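Local coordinates for flagellar hook-associated protein (Burkholderia pseudomallei, PDB 4UT1), which probably serves as a structural component of the bacterial flagellum, as a hook-associated protein at the junction between hook and filament, at residues S253-S258 and T383-G388; P257-I262 and T299-Q304. All blocks are in the same frame, centred on the assembly; numbering follows the deposited sequence.

Contact 1. Residues S253-S258 and T383-G388; sequences SPSDPS and TDRATG
R385 reaches from the end of strand 380-384 to S255 and D256, in the loop between strands 244-252 and 260-265. Before it, D384 accepts the backbone N of A386 at OD1, 2.9 Å away and nearly in line with the C-O bond. This Asx turn shapes the backbone around R385. The R385 chain leaves extended, then bends at chi3 (56°), and its guanidinium arrives at the loop. NH1 gives a weak, bent bond of 3.0 Å to S255 OG, which lies at the guanidinium edge. NH2 works through water. Water 1, in the guanidinium plane, accepts from R385 NH2 and donates to S253 OG. Water 2 accepts from R385 NH2 at 3.0 Å and lies 2.6 Å from D256 OD2. The charges of D256 and R385 therefore do not touch: OD2 and NH2 are 4.7 Å apart. D256 has a direct salt bridge to R428 instead. Its OD1 takes S258 OG (2.7 Å) and S258 N from one face of the carboxylate. An Asx turn lies in each segment. The R385 side chain, from the middle of one, reaches the other loop directly and through two waters, where this beta-hairpin loop meets the antiparallel D2-like sheet.

Contact 2. Residues P257-I262 and T299-Q304; sequences PSELTI and TLDPAQ. With EDO (1,2-ethanediol), chain O.
The carboxylates of E259 and D301 face each other as a close pair of acids, where a beta-hairpin of the six-stranded antiparallel sheet comes against helix 287-322. The CG of E259 is anti to the carbonyl carbon (chi1 -60°), and the chain beyond CG is extended, which carries the carboxylate across to the helix. D301 comes from the opposite direction. The two carboxylates are nearly coplanar, their planes 20° apart. E259 OE2 lies 2.6 Å from D301 OD2 and 3.0 Å from D301 OD1. The shorter distance suggests that one of the acids carries a proton. E259 OE1 stands farther off, 3.4 Å from D301 OD2, so OE2 makes the close approach.

Both acids are buried, and R162 of helix 134-193 probably offsets their charge. It forms salt bridges to E259 OE2 through NE and to D301 OD1 through NH2. The same NH2 also bonds to Q304 OE1, one turn further along the helix. R162 thus ties the hairpin and two residues of helix 287-322 to a second helix. P302 follows D301, and the helix is kinked there because the proline N makes no bond to the preceding turn.

Further along the strand, L260 bonds to N166 through its backbone N. T261 turns to other partners. Its OG1 is anti to the backbone N (chi1 -175°), which points the hydroxyl toward D281 and a 1,2-ethanediol, probably from the crystallisation liquor. That OG1 has one proton and two possible acceptors, D281 OD1 and O2 of the diol. The 2.3 Å from T261 OG1 to the diol O2 is very short, so the details of this bond are doubtful.

How the contacts relate
Contacts 1 and 2 start from the same piece of chain and share P257 and S258. Their centres are about 8 Å apart. Loop 253-258 comes first, then strand 260-265, helix 287-322, and last the turn at 383-388. At contact 2 the hairpin meets helix 287-322, with R162 bridging the two acids. Contact 1 joins the same hairpin to the D2-like sheet. S253 N and E259 O, 2.8 Å apart, probably hydrogen-bond and so link the two directly. A386 CB also packs on P302 CG at 4.2 Å. R428, the salt-bridge partner of D256, also makes a long, weak ion pair with D301. The hairpin thus lies where helices and D2-like sheet meet, in contact with both.

Contact 1. Residues S253-S258 and T383-G388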
# COMPACT_ATOMS: atom_id res chain seq x y z
N SER A 253 -1.07 12.06 17.83
CA SER A 253 -1.29 10.71 18.34
C SER A 253 0.05 10.02 18.57
O SER A 253 1.02 10.25 17.85
CB SER A 253 -2.16 9.90 17.38
OG SER A 253 -1.37 9.27 16.39
N PRO A 254 0.12 9.18 19.61
CA PRO A 254 1.38 8.54 19.99
C PRO A 254 1.84 7.52 18.94
O PRO A 254 3.01 7.14 18.93
CB PRO A 254 1.06 7.85 21.33
CG PRO A 254 -0.43 7.70 21.35
CD PRO A 254 -1.01 8.81 20.48
N SER A 255 0.94 7.09 18.05
CA SER A 255 1.31 6.09 17.04
C SER A 255 1.49 6.68 15.64
O SER A 255 2.04 6.03 14.75
CB SER A 255 0.26 4.97 17.01
OG SER A 255 -1.00 5.43 16.56
N ASP A 256 1.06 7.92 15.45
CA ASP A 256 1.15 8.55 14.14
C ASP A 256 1.05 10.06 14.31
O ASP A 256 -0.05 10.59 14.48
CB ASP A 256 0.04 8.03 13.22
CG ASP A 256 0.07 8.66 11.82
OD1 ASP A 256 0.91 9.56 11.54
OD2 ASP A 256 -0.76 8.24 10.99
N PRO A 257 2.19 10.75 14.24
CA PRO A 257 2.25 12.18 14.55
C PRO A 257 1.59 13.04 13.49
O PRO A 257 1.37 14.22 13.72
CB PRO A 257 3.76 12.47 14.61
CG PRO A 257 4.35 11.46 13.72
CD PRO A 257 3.51 10.22 13.86
N SER A 258 1.27 12.46 12.33
CA SER A 258 0.53 13.19 11.30
C SER A 258 -0.97 13.25 11.64
O SER A 258 -1.73 13.99 11.01
CB SER A 258 0.74 12.53 9.92
OG SER A 258 -0.05 11.37 9.77
N THR A 383 0.07 -6.30 13.81
CA THR A 383 -1.36 -6.11 13.81
C THR A 383 -1.78 -5.11 12.73
O THR A 383 -1.13 -4.08 12.54
CB THR A 383 -1.85 -5.62 15.18
OG1 THR A 383 -1.41 -6.54 16.19
CG2 THR A 383 -3.35 -5.52 15.20
N ASP A 384 -2.85 -5.44 12.02
CA ASP A 384 -3.46 -4.54 11.04
C ASP A 384 -4.19 -3.42 11.79
O ASP A 384 -5.08 -3.69 12.59
CB ASP A 384 -4.41 -5.32 10.13
CG ASP A 384 -4.95 -4.50 8.99
OD1 ASP A 384 -5.46 -3.39 9.24
OD2 ASP A 384 -4.87 -4.97 7.84
N ARG A 385 -3.80 -2.17 11.53
CA ARG A 385 -4.32 -1.03 12.30
C ARG A 385 -5.76 -0.67 11.96
O ARG A 385 -6.44 -0.02 12.75
CB ARG A 385 -3.41 0.19 12.10
CG ARG A 385 -2.16 0.18 12.98
CD ARG A 385 -1.18 1.28 12.58
NE ARG A 385 -1.74 2.64 12.61
CZ ARG A 385 -1.81 3.44 13.68
NH1 ARG A 385 -1.39 3.02 14.87
NH2 ARG A 385 -2.33 4.66 13.55
N ALA A 386 -6.23 -1.08 10.78
CA ALA A 386 -7.59 -0.77 10.35
C ALA A 386 -8.61 -1.71 10.98
O ALA A 386 -9.70 -1.29 11.38
CB ALA A 386 -7.68 -0.83 8.82
N THR A 387 -8.24 -2.98 11.06
CA THR A 387 -9.15 -4.02 11.51
C THR A 387 -8.86 -4.47 12.94
O THR A 387 -9.73 -5.02 13.61
CB THR A 387 -9.08 -5.25 10.60
OG1 THR A 387 -7.78 -5.83 10.68
CG2 THR A 387 -9.37 -4.88 9.15
N GLY A 388 -7.63 -4.27 13.38
CA GLY A 388 -7.21 -4.76 14.68
C GLY A 388 -6.82 -6.22 14.66
O GLY A 388 -6.45 -6.78 15.69
O HOH W 1 -3.19 7.30 15.02
O HOH W 2 -2.58 6.32 11.07

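Contact 2. Residues P257-I262 and T299-Q304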
# COMPACT_ATOMS: atom_id res chain seq x y z
N PRO A 257 2.19 10.75 14.24
CA PRO A 257 2.25 12.18 14.55
C PRO A 257 1.59 13.04 13.49
O PRO A 257 1.37 14.22 13.72
CB PRO A 257 3.76 12.47 14.61
CG PRO A 257 4.35 11.46 13.72
CD PRO A 257 3.51 10.22 13.86
N SER A 258 1.27 12.46 12.33
CA SER A 258 0.53 13.19 11.30
C SER A 258 -0.97 13.25 11.64
O SER A 258 -1.73 13.99 11.01
CB SER A 258 0.74 12.53 9.92
OG SER A 258 -0.05 11.37 9.77
N GLU A 259 -1.38 12.48 12.65
CA GLU A 259 -2.79 12.42 13.02
C GLU A 259 -2.98 12.82 14.48
O GLU A 259 -2.29 12.33 15.37
CB GLU A 259 -3.35 11.03 12.79
CG GLU A 259 -3.26 10.62 11.31
CD GLU A 259 -3.98 9.33 10.99
OE1 GLU A 259 -4.26 8.53 11.92
OE2 GLU A 259 -4.26 9.12 9.78
N LEU A 260 -3.92 13.73 14.71
CA LEU A 260 -4.27 14.12 16.07
C LEU A 260 -5.20 13.12 16.72
O LEU A 260 -6.03 12.49 16.07
CB LEU A 260 -4.94 15.50 16.08
CG LEU A 260 -4.16 16.65 15.47
CD1 LEU A 260 -4.92 17.96 15.67
CD2 LEU A 260 -2.76 16.73 16.05
N THR A 261 -5.07 13.01 18.04
CA THR A 261 -5.94 12.14 18.81
C THR A 261 -6.53 12.98 19.94
O THR A 261 -6.09 14.11 20.16
CB THR A 261 -5.19 10.91 19.35
OG1 THR A 261 -6.10 10.02 20.00
CG2 THR A 261 -4.10 11.33 20.33
N ILE A 262 -7.53 12.45 20.63
CA ILE A 262 -8.16 13.17 21.72
C ILE A 262 -7.59 12.73 23.07
O ILE A 262 -7.35 11.54 23.30
CB ILE A 262 -9.68 12.96 21.72
CG1 ILE A 262 -10.24 13.14 20.30
CG2 ILE A 262 -10.36 13.88 22.72
CD1 ILE A 262 -9.97 14.50 19.71
N THR A 299 -11.79 4.46 6.18
CA THR A 299 -11.87 4.82 4.77
C THR A 299 -10.60 5.51 4.28
O THR A 299 -9.95 5.03 3.34
CB THR A 299 -13.09 5.74 4.48
OG1 THR A 299 -14.31 4.99 4.63
CG2 THR A 299 -13.03 6.33 3.08
N LEU A 300 -10.24 6.62 4.91
CA LEU A 300 -9.13 7.45 4.43
C LEU A 300 -7.77 6.75 4.44
O LEU A 300 -7.10 6.65 3.40
CB LEU A 300 -9.04 8.73 5.27
CG LEU A 300 -8.05 9.78 4.77
CD1 LEU A 300 -8.60 10.43 3.51
CD2 LEU A 300 -7.78 10.83 5.84
N ASP A 301 -7.35 6.27 5.61
CA ASP A 301 -6.03 5.68 5.73
C ASP A 301 -5.95 4.37 4.94
O ASP A 301 -4.94 4.11 4.30
CB ASP A 301 -5.66 5.47 7.21
CG ASP A 301 -5.40 6.79 7.94
OD1 ASP A 301 -5.33 7.84 7.25
OD2 ASP A 301 -5.26 6.80 9.19
N PRO A 302 -7.01 3.54 4.96
CA PRO A 302 -6.91 2.36 4.09
C PRO A 302 -6.82 2.73 2.62
O PRO A 302 -6.06 2.10 1.88
CB PRO A 302 -8.21 1.59 4.38
CG PRO A 302 -8.53 1.97 5.80
CD PRO A 302 -8.16 3.44 5.88
N ALA A 303 -7.57 3.75 2.21
CA ALA A 303 -7.58 4.12 0.81
C ALA A 303 -6.20 4.57 0.38
O ALA A 303 -5.74 4.20 -0.70
CB ALA A 303 -8.60 5.22 0.53
N GLN A 304 -5.52 5.36 1.20
CA GLN A 304 -4.20 5.81 0.78
C GLN A 304 -3.19 4.65 0.77
O GLN A 304 -2.31 4.60 -0.08
CB GLN A 304 -3.67 6.95 1.64
CG GLN A 304 -2.42 7.55 1.01
CD GLN A 304 -1.94 8.79 1.69
OE1 GLN A 304 -2.53 9.25 2.69
NE2 GLN A 304 -0.86 9.36 1.17
C1 EDO O . -4.73 6.41 22.33
O1 EDO O . -3.31 6.34 22.19
C2 EDO O . -5.28 7.22 21.16
O2 EDO O . -5.85 8.44 21.67